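Local coordinates for hypothetical protein (Lactobacillus plantarum, PDB 2IAY) that is of unconfirmed function but probably has a role in amino-acid metabolism, at residues A3-Y17 with F70-N84. Residues are numbered along the deposited sequence; the frame is centred on the assembly and turned at random. Where two conformers were deposited one is given.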
ATOM      1  N   ALA A   3     -15.185   0.425   5.431  1.00  9.27           N
ATOM      2  CA  ALA A   3     -13.760   0.373   5.722  1.00  8.61           C
ATOM      3  C   ALA A   3     -12.901   0.034   4.498  1.00  9.39           C
ATOM      4  O   ALA A   3     -11.793   0.553   4.351  1.00  9.89           O
ATOM      5  CB  ALA A   3     -13.451  -0.598   6.861  1.00 10.89           C
ATOM      6  N   TYR A   4     -13.348  -0.877   3.659  1.00  8.97           N
ATOM      7  CA  TYR A   4     -12.737  -1.074   2.345  1.00  8.38           C
ATOM      8  C   TYR A   4     -13.314  -0.047   1.397  1.00  8.64           C
ATOM      9  O   TYR A   4     -14.519   0.185   1.358  1.00 10.94           O
ATOM     10  CB  TYR A   4     -12.991  -2.492   1.800  1.00  8.93           C
ATOM     11  CG  TYR A   4     -12.248  -3.614   2.451  1.00  9.18           C
ATOM     12  CD1 TYR A   4     -10.911  -3.841   2.107  1.00  8.68           C
ATOM     13  CD2 TYR A   4     -12.861  -4.509   3.313  1.00  9.99           C
ATOM     14  CE1 TYR A   4     -10.199  -4.898   2.637  1.00  9.37           C
ATOM     15  CE2 TYR A   4     -12.155  -5.582   3.837  1.00 10.32           C
ATOM     16  CZ  TYR A   4     -10.830  -5.769   3.504  1.00 10.14           C
ATOM     17  OH  TYR A   4     -10.117  -6.847   4.048  1.00 12.46           O
ATOM     18  N   THR A   5     -12.456   0.544   0.592  1.00  8.86           N
ATOM     19  CA  THR A   5     -12.863   1.611  -0.284  1.00  8.74           C
ATOM     20  C   THR A   5     -12.369   1.355  -1.713  1.00  8.28           C
ATOM     21  O   THR A   5     -11.546   0.443  -1.952  1.00  8.88           O
ATOM     22  CB  THR A   5     -12.308   2.958   0.231  1.00  8.88           C
ATOM     23  OG1 THR A   5     -10.889   2.889   0.386  1.00  8.87           O
ATOM     24  CG2 THR A   5     -12.947   3.362   1.600  1.00 11.38           C
ATOM     25  N   THR A   6     -12.790   2.177  -2.652  1.00  8.42           N
ATOM     26  CA  THR A   6     -12.246   2.035  -3.991  0.50  9.85           C
ATOM     27  C   THR A   6     -11.084   3.003  -4.223  1.00  9.23           C
ATOM     28  O   THR A   6     -10.286   2.775  -5.104  1.00  9.72           O
ATOM     29  CB  THR A   6     -13.311   2.209  -5.020  0.50 11.44           C
ATOM     30  OG1 THR A   6     -13.959   3.444  -4.759  0.50 16.22           O
ATOM     31  CG2 THR A   6     -14.319   1.063  -4.930  0.50 11.44           C
ATOM     32  N   THR A   7     -10.973   4.040  -3.403  1.00  9.68           N
ATOM     33  CA  THR A   7      -9.858   4.955  -3.419  1.00  9.64           C
ATOM     34  C   THR A   7      -9.277   5.117  -2.010  1.00  9.30           C
ATOM     35  O   THR A   7      -9.995   5.038  -1.023  1.00 10.02           O
ATOM     36  CB  THR A   7     -10.287   6.329  -3.897  1.00 12.48           C
ATOM     37  OG1 THR A   7     -11.143   6.964  -2.920  1.00 17.24           O
ATOM     38  CG2 THR A   7     -10.927   6.198  -5.246  1.00 12.53           C
ATOM     39  N   VAL A   8      -7.967   5.380  -1.949  1.00  8.68           N
ATOM     40  CA  VAL A   8      -7.258   5.674  -0.715  1.00  9.72           C
ATOM     41  C   VAL A   8      -6.296   6.803  -0.970  1.00  9.87           C
ATOM     42  O   VAL A   8      -5.605   6.822  -1.975  1.00 10.54           O
ATOM     43  CB  VAL A   8      -6.451   4.443  -0.168  1.00  9.76           C
ATOM     44  CG1 VAL A   8      -5.571   4.858   0.995  1.00 12.47           C
ATOM     45  CG2 VAL A   8      -7.431   3.274   0.172  1.00 11.90           C
ATOM     46  N   LYS A   9      -6.256   7.740  -0.036  1.00 10.19           N
ATOM     47  CA  LYS A   9      -5.254   8.775  -0.029  1.00 10.79           C
ATOM     48  C   LYS A   9      -4.428   8.591   1.223  1.00 12.63           C
ATOM     49  O   LYS A   9      -4.962   8.696   2.323  1.00 16.26           O
ATOM     50  CB  LYS A   9      -5.893  10.167  -0.025  1.00 13.68           C
ATOM     51  CG  LYS A   9      -4.869  11.263  -0.021  1.00 16.21           C
ATOM     52  CD  LYS A   9      -5.525  12.619   0.012  1.00 21.93           C
ATOM     53  CE  LYS A   9      -6.113  12.905  -1.338  1.00 31.66           C
ATOM     54  N   LEU A  10      -3.143   8.283   1.078  1.00 10.11           N
ATOM     55  CA  LEU A  10      -2.252   8.139   2.202  1.00  9.85           C
ATOM     56  C   LEU A  10      -2.132   9.426   2.981  1.00 10.80           C
ATOM     57  O   LEU A  10      -2.267  10.521   2.427  1.00 11.91           O
ATOM     58  CB  LEU A  10      -0.855   7.673   1.758  1.00  9.56           C
ATOM     59  CG  LEU A  10      -0.817   6.312   1.052  1.00 10.07           C
ATOM     60  CD1 LEU A  10       0.566   6.151   0.436  1.00 10.72           C
ATOM     61  CD2 LEU A  10      -1.129   5.182   2.035  1.00 12.47           C
ATOM     62  N   ASP A  11      -1.893   9.284   4.295  1.00 10.76           N
ATOM     63  CA  ASP A  11      -1.788  10.455   5.125  1.00 11.03           C
ATOM     64  C   ASP A  11      -0.740  11.397   4.551  1.00 12.01           C
ATOM     65  O   ASP A  11       0.422  11.030   4.300  1.00 12.57           O
ATOM     66  CB  ASP A  11      -1.387  10.056   6.570  1.00 12.69           C
ATOM     67  CG  ASP A  11      -2.471   9.388   7.339  1.00 15.53           C
ATOM     68  OD1 ASP A  11      -3.635   9.350   6.913  1.00 23.84           O
ATOM     69  OD2 ASP A  11      -2.198   8.992   8.489  1.00 16.42           O
ATOM     70  N   GLY A  12      -1.150  12.646   4.339  1.00 14.63           N
ATOM     71  CA  GLY A  12      -0.249  13.629   3.824  1.00 13.90           C
ATOM     72  C   GLY A  12      -0.033  13.675   2.331  1.00 14.53           C
ATOM     73  O   GLY A  12       0.611  14.573   1.818  1.00 16.47           O
ATOM     74  N   ASP A  13      -0.500  12.676   1.629  1.00 12.33           N
ATOM     75  CA  ASP A  13      -0.204  12.599   0.217  1.00 11.18           C
ATOM     76  C   ASP A  13      -1.039  13.598  -0.582  1.00 12.76           C
ATOM     77  O   ASP A  13      -2.142  13.963  -0.181  1.00 14.58           O
ATOM     78  CB  ASP A  13      -0.447  11.140  -0.230  1.00 10.73           C
ATOM     79  CG  ASP A  13       0.332  10.736  -1.483  1.00 10.39           C
ATOM     80  OD1 ASP A  13       0.818  11.607  -2.260  1.00 10.72           O
ATOM     81  OD2 ASP A  13       0.404   9.490  -1.754  1.00 10.58           O
ATOM     82  N   THR A  14      -0.531  13.982  -1.741  1.00 10.54           N
ATOM     83  CA  THR A  14      -1.303  14.767  -2.702  1.00 12.37           C
ATOM     84  C   THR A  14      -1.989  13.890  -3.764  1.00 13.52           C
ATOM     85  O   THR A  14      -2.889  14.324  -4.465  1.00 17.54           O
ATOM     86  CB  THR A  14      -0.431  15.819  -3.375  1.00 13.45           C
ATOM     87  OG1 THR A  14       0.534  15.163  -4.190  1.00 18.62           O
ATOM     88  CG2 THR A  14       0.212  16.728  -2.301  1.00 14.39           C
ATOM     89  N   LYS A  15      -1.604  12.624  -3.865  1.00 12.19           N
ATOM     90  CA  LYS A  15      -2.181  11.692  -4.827  1.00 12.60           C
ATOM     91  C   LYS A  15      -3.182  10.791  -4.125  1.00 11.11           C
ATOM     92  O   LYS A  15      -2.979  10.447  -2.988  1.00 12.62           O
ATOM     93  CB  LYS A  15      -1.072  10.750  -5.391  1.00 13.43           C
ATOM     94  CG  LYS A  15      -0.074  11.495  -6.178  1.00 17.31           C
ATOM     95  CD  LYS A  15       0.884  10.594  -6.868  1.00 14.86           C
ATOM     96  CE  LYS A  15       1.984  11.514  -7.371  1.00 19.66           C
ATOM     97  NZ  LYS A  15       2.755  11.049  -8.479  1.00 25.04           N
ATOM     98  N   THR A  16      -4.196  10.366  -4.856  1.00 10.71           N
ATOM     99  CA  THR A  16      -5.146   9.343  -4.436  0.50  9.97           C
ATOM    100  C   THR A  16      -4.929   8.118  -5.332  1.00 10.80           C
ATOM    101  O   THR A  16      -4.770   8.271  -6.554  1.00 13.26           O
ATOM    102  CB  THR A  16      -6.592   9.910  -4.525  0.50 11.29           C
ATOM    103  OG1 THR A  16      -6.760  10.918  -3.528  0.50 12.87           O
ATOM    104  CG2 THR A  16      -7.637   8.883  -4.266  0.50  9.65           C
ATOM    105  N   TYR A  17      -4.976   6.929  -4.745  1.00  8.62           N
ATOM    106  CA  TYR A  17      -4.854   5.695  -5.503  1.00  8.84           C
ATOM    107  C   TYR A  17      -6.215   5.040  -5.560  1.00  8.65           C
ATOM    108  O   TYR A  17      -6.961   5.026  -4.581  1.00 10.08           O
ATOM    109  CB  TYR A  17      -3.814   4.755  -4.846  1.00  7.64           C
ATOM    110  CG  TYR A  17      -2.431   5.271  -5.018  1.00  8.19           C
ATOM    111  CD1 TYR A  17      -1.871   6.121  -4.083  1.00  9.34           C
ATOM    112  CD2 TYR A  17      -1.682   4.933  -6.131  1.00  9.44           C
ATOM    113  CE1 TYR A  17      -0.602   6.623  -4.253  1.00  9.75           C
ATOM    114  CE2 TYR A  17      -0.410   5.422  -6.283  1.00 10.93           C
ATOM    115  CZ  TYR A  17       0.110   6.290  -5.350  1.00 10.69           C
ATOM    116  OH  TYR A  17       1.370   6.809  -5.499  1.00 14.71           O
ATOM    117  N   PHE A  70     -10.274  -1.980  -1.182  1.00  6.68           N
ATOM    118  CA  PHE A  70      -8.960  -2.113  -0.584  1.00  6.91           C
ATOM    119  C   PHE A  70      -8.796  -1.153   0.576  1.00  6.21           C
ATOM    120  O   PHE A  70      -9.611  -0.260   0.814  1.00  7.69           O
ATOM    121  CB  PHE A  70      -7.803  -1.995  -1.598  1.00  6.71           C
ATOM    122  CG  PHE A  70      -7.376  -0.593  -2.003  1.00  6.42           C
ATOM    123  CD1 PHE A  70      -8.228   0.294  -2.658  1.00  8.53           C
ATOM    124  CD2 PHE A  70      -6.050  -0.208  -1.869  1.00  7.15           C
ATOM    125  CE1 PHE A  70      -7.775   1.526  -3.083  1.00  8.20           C
ATOM    126  CE2 PHE A  70      -5.611   1.020  -2.299  1.00  7.28           C
ATOM    127  CZ  PHE A  70      -6.470   1.888  -2.919  1.00  7.83           C
ATOM    128  N   LYS A  71      -7.710  -1.379   1.295  1.00  7.34           N
ATOM    129  CA  LYS A  71      -7.199  -0.550   2.343  1.00  7.04           C
ATOM    130  C   LYS A  71      -5.708  -0.385   2.119  1.00  6.39           C
ATOM    131  O   LYS A  71      -5.035  -1.316   1.701  1.00  7.51           O
ATOM    132  CB  LYS A  71      -7.400  -1.190   3.726  1.00  8.40           C
ATOM    133  CG  LYS A  71      -8.817  -1.466   4.067  1.00  9.08           C
ATOM    134  CD  LYS A  71      -8.937  -2.416   5.246  1.00  9.76           C
ATOM    135  CE  LYS A  71     -10.378  -2.655   5.646  1.00 11.00           C
ATOM    136  NZ  LYS A  71     -10.513  -3.477   6.904  1.00 12.33           N
HETATM  137  N   MSE A  72      -5.171   0.804   2.411  1.00  6.18           N
HETATM  138  CA  MSE A  72      -3.750   1.027   2.281  1.00  6.99           C
HETATM  139  C   MSE A  72      -3.338   2.102   3.260  1.00  7.91           C
HETATM  140  O   MSE A  72      -4.019   3.115   3.397  1.00  9.91           O
HETATM  141  CB  MSE A  72      -3.384   1.398   0.864  1.00  8.48           C
HETATM  142  CG  MSE A  72      -1.883   1.534   0.636  1.00  7.19           C
HETATM  143 SE   MSE A  72      -1.463   1.839  -1.254  0.75 13.74          SE
HETATM  144  CE  MSE A  72      -2.260   3.560  -1.395  1.00 12.12           C
ATOM    145  N   THR A  73      -2.253   1.870   3.967  1.00  7.45           N
ATOM    146  CA  THR A  73      -1.787   2.770   5.023  0.50  8.90           C
ATOM    147  C   THR A  73      -0.267   2.813   5.099  1.00  7.87           C
ATOM    148  O   THR A  73       0.403   1.883   4.716  1.00  8.71           O
ATOM    149  CB  THR A  73      -2.326   2.327   6.410  0.50 10.15           C
ATOM    150  OG1 THR A  73      -1.987   0.960   6.657  0.50 12.06           O
ATOM    151  CG2 THR A  73      -3.865   2.492   6.506  0.50 11.90           C
ATOM    152  N   THR A  74       0.254   3.911   5.635  1.00  9.74           N
ATOM    153  CA  THR A  74       1.619   4.032   6.097  1.00  8.43           C
ATOM    154  C   THR A  74       1.602   4.079   7.599  1.00  8.63           C
ATOM    155  O   THR A  74       0.866   4.878   8.212  1.00 11.45           O
ATOM    156  CB  THR A  74       2.337   5.260   5.507  1.00 10.15           C
ATOM    157  OG1 THR A  74       1.520   6.434   5.661  1.00 10.21           O
ATOM    158  CG2 THR A  74       2.609   5.067   3.990  1.00 10.60           C
ATOM    159  N   VAL A  75       2.448   3.282   8.170  1.00  8.79           N
ATOM    160  CA  VAL A  75       2.601   3.198   9.631  1.00  9.86           C
ATOM    161  C   VAL A  75       4.072   3.343   9.947  1.00  9.61           C
ATOM    162  O   VAL A  75       4.930   3.311   9.078  1.00  9.46           O
ATOM    163  CB  VAL A  75       2.014   1.875  10.163  1.00 10.89           C
ATOM    164  CG1 VAL A  75       0.485   1.829   9.995  1.00 13.86           C
ATOM    165  CG2 VAL A  75       2.658   0.676   9.481  1.00 11.20           C
ATOM    166  N   THR A  76       4.387   3.558  11.223  1.00 11.04           N
ATOM    167  CA  THR A  76       5.786   3.574  11.620  1.00 12.12           C
ATOM    168  C   THR A  76       6.346   2.141  11.608  1.00 12.31           C
ATOM    169  O   THR A  76       5.646   1.188  11.288  1.00 12.71           O
ATOM    170  CB  THR A  76       5.994   4.194  12.999  1.00 15.08           C
ATOM    171  OG1 THR A  76       5.501   3.274  13.957  1.00 17.70           O
ATOM    172  CG2 THR A  76       5.291   5.527  13.139  1.00 15.42           C
ATOM    173  N   GLY A  77       7.637   1.988  11.919  1.00 13.89           N
ATOM    174  CA  GLY A  77       8.273   0.689  11.928  1.00 13.80           C
ATOM    175  C   GLY A  77       7.703  -0.328  12.895  1.00 14.41           C
ATOM    176  O   GLY A  77       7.965  -1.514  12.744  1.00 17.80           O
ATOM    177  N   ASN A  78       6.890   0.115  13.868  1.00 15.12           N
ATOM    178  CA  ASN A  78       6.185  -0.813  14.760  1.00 15.89           C
ATOM    179  C   ASN A  78       4.983  -1.503  14.095  1.00 14.59           C
ATOM    180  O   ASN A  78       4.444  -2.472  14.639  1.00 18.41           O
ATOM    181  CB  ASN A  78       5.853  -0.154  16.113  1.00 16.51           C
ATOM    182  CG  ASN A  78       4.739   0.881  16.045  1.00 16.56           C
ATOM    183  OD1 ASN A  78       3.789   0.760  15.267  1.00 17.41           O
ATOM    184  ND2 ASN A  78       4.817   1.871  16.926  1.00 16.92           N
ATOM    185  N   GLY A  79       4.634  -1.061  12.880  1.00 14.81           N
ATOM    186  CA  GLY A  79       3.588  -1.665  12.094  1.00 15.01           C
ATOM    187  C   GLY A  79       2.176  -1.295  12.440  1.00 15.44           C
ATOM    188  O   GLY A  79       1.253  -1.797  11.776  1.00 17.95           O
ATOM    189  N   VAL A  80       1.997  -0.399  13.407  1.00 14.62           N
ATOM    190  CA  VAL A  80       0.672  -0.012  13.908  1.00 15.22           C
ATOM    191  C   VAL A  80       0.362   1.471  13.875  1.00 15.42           C
ATOM    192  O   VAL A  80      -0.723   1.846  13.462  1.00 15.92           O
ATOM    193  CB  VAL A  80       0.558  -0.473  15.372  1.00 16.67           C
ATOM    194  CG1 VAL A  80      -0.761  -0.008  16.038  1.00 17.03           C
ATOM    195  CG2 VAL A  80       0.712  -1.994  15.396  1.00 16.86           C
ATOM    196  N   GLN A  81       1.261   2.301  14.424  1.00 14.28           N
ATOM    197  CA  GLN A  81       1.019   3.741  14.535  0.50 15.90           C
ATOM    198  C   GLN A  81       0.962   4.375  13.172  1.00 13.51           C
ATOM    199  O   GLN A  81       1.906   4.229  12.395  1.00 13.98           O
ATOM    200  CB  GLN A  81       2.136   4.443  15.287  0.50 18.55           C
ATOM    201  CG  GLN A  81       1.814   4.768  16.660  0.50 16.32           C
ATOM    202  CD  GLN A  81       2.999   5.310  17.371  0.50 20.10           C
ATOM    203  OE1 GLN A  81       3.994   4.602  17.564  0.50 21.52           O
ATOM    204  NE2 GLN A  81       2.932   6.573  17.740  0.50 18.35           N
ATOM    205  N   ARG A  82      -0.112   5.113  12.872  1.00 13.85           N
ATOM    206  CA  ARG A  82      -0.240   5.889  11.629  1.00 13.20           C
ATOM    207  C   ARG A  82       0.902   6.878  11.481  1.00 12.46           C
ATOM    208  O   ARG A  82       1.289   7.573  12.441  1.00 15.26           O
ATOM    209  CB  ARG A  82      -1.560   6.687  11.556  1.00 16.19           C
ATOM    210  CG  ARG A  82      -2.790   5.895  11.540  1.00 24.04           C
ATOM    211  CD  ARG A  82      -3.546   6.062  10.286  1.00 28.31           C
ATOM    212  NE  ARG A  82      -3.953   7.431   9.975  1.00 20.73           N
ATOM    213  CZ  ARG A  82      -5.129   7.984  10.286  1.00 24.72           C
ATOM    214  NH1 ARG A  82      -6.060   7.377  11.072  1.00 19.64           N
ATOM    215  NH2 ARG A  82      -5.334   9.212   9.844  1.00 24.70           N
ATOM    216  N   ALA A  83       1.410   6.963  10.270  1.00 11.33           N
ATOM    217  CA  ALA A  83       2.499   7.845   9.922  1.00 11.37           C
ATOM    218  C   ALA A  83       2.118   8.637   8.705  1.00 12.10           C
ATOM    219  O   ALA A  83       1.370   8.167   7.834  1.00 12.35           O
ATOM    220  CB  ALA A  83       3.772   7.044   9.642  1.00 15.28           C
ATOM    221  N   ASN A  84       2.715   9.803   8.615  1.00 12.43           N
ATOM    222  CA  ASN A  84       2.583  10.720   7.473  1.00 12.37           C
ATOM    223  C   ASN A  84       3.970  10.933   6.926  1.00 12.12           C
ATOM    224  O   ASN A  84       4.784  11.619   7.533  1.00 14.44           O
ATOM    225  CB  ASN A  84       1.979  12.054   7.963  1.00 11.91           C
ATOM    226  CG  ASN A  84       1.717  13.063   6.853  1.00 14.72           C
ATOM    227  OD1 ASN A  84       2.436  13.101   5.861  1.00 14.11           O
ATOM    228  ND2 ASN A  84       0.734  13.948   7.065  1.00 15.17           N
TER
HETATM  229  O   HOH W   1      -8.968  -5.840   6.365  1.00 16.32           O
HETATM  230  O   HOH W   2       2.110   8.876   4.537  1.00 10.29           O
HETATM  231  O   HOH W   3      -1.783   6.476   5.324  1.00 16.94           O
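Lys71 lies across the Tyr4 ring: its CE stands 3.6 Å from the ring centroid, 3° off the normal, a CH-pi contact, and its NZ adds a cation-pi interaction 4.2 Å from that centroid. The lysine chain, extended beyond CG, carries the ammonium over the ring, where one water links NZ to Tyr4 OH. With an alanine at Tyr4, the Lys71 chain would probably lose the ring face it lies on, and the water at NZ its hydroxyl partner. Thr5 N gives a hydrogen bond to Phe70 O at 3.0 Å and Phe70 N one to Thr5 O at 2.8 Å. Val8 CG2 sits over one face of the Phe70 ring, offset toward the rim, 3.5 Å from CZ. Selenomethionine Met72 bends at chi3 (67°), bringing its CE 3.7 Å from Tyr17 CD1 and against Leu10 CG. Arg82 NE meets the syn lone pair of Asp11 OD2 at 2.8 Å, a salt bridge whose N-H...O bond is nearly straight (175°); one water joins Asp11 O to Thr74 OG1, another their backbone N atoms. A single antiparallel bridge, Thr5 with Phe70, joins residues 3-17 to edge strand 70-76 of the four-stranded sheet, with apolar packing against the three-stranded one.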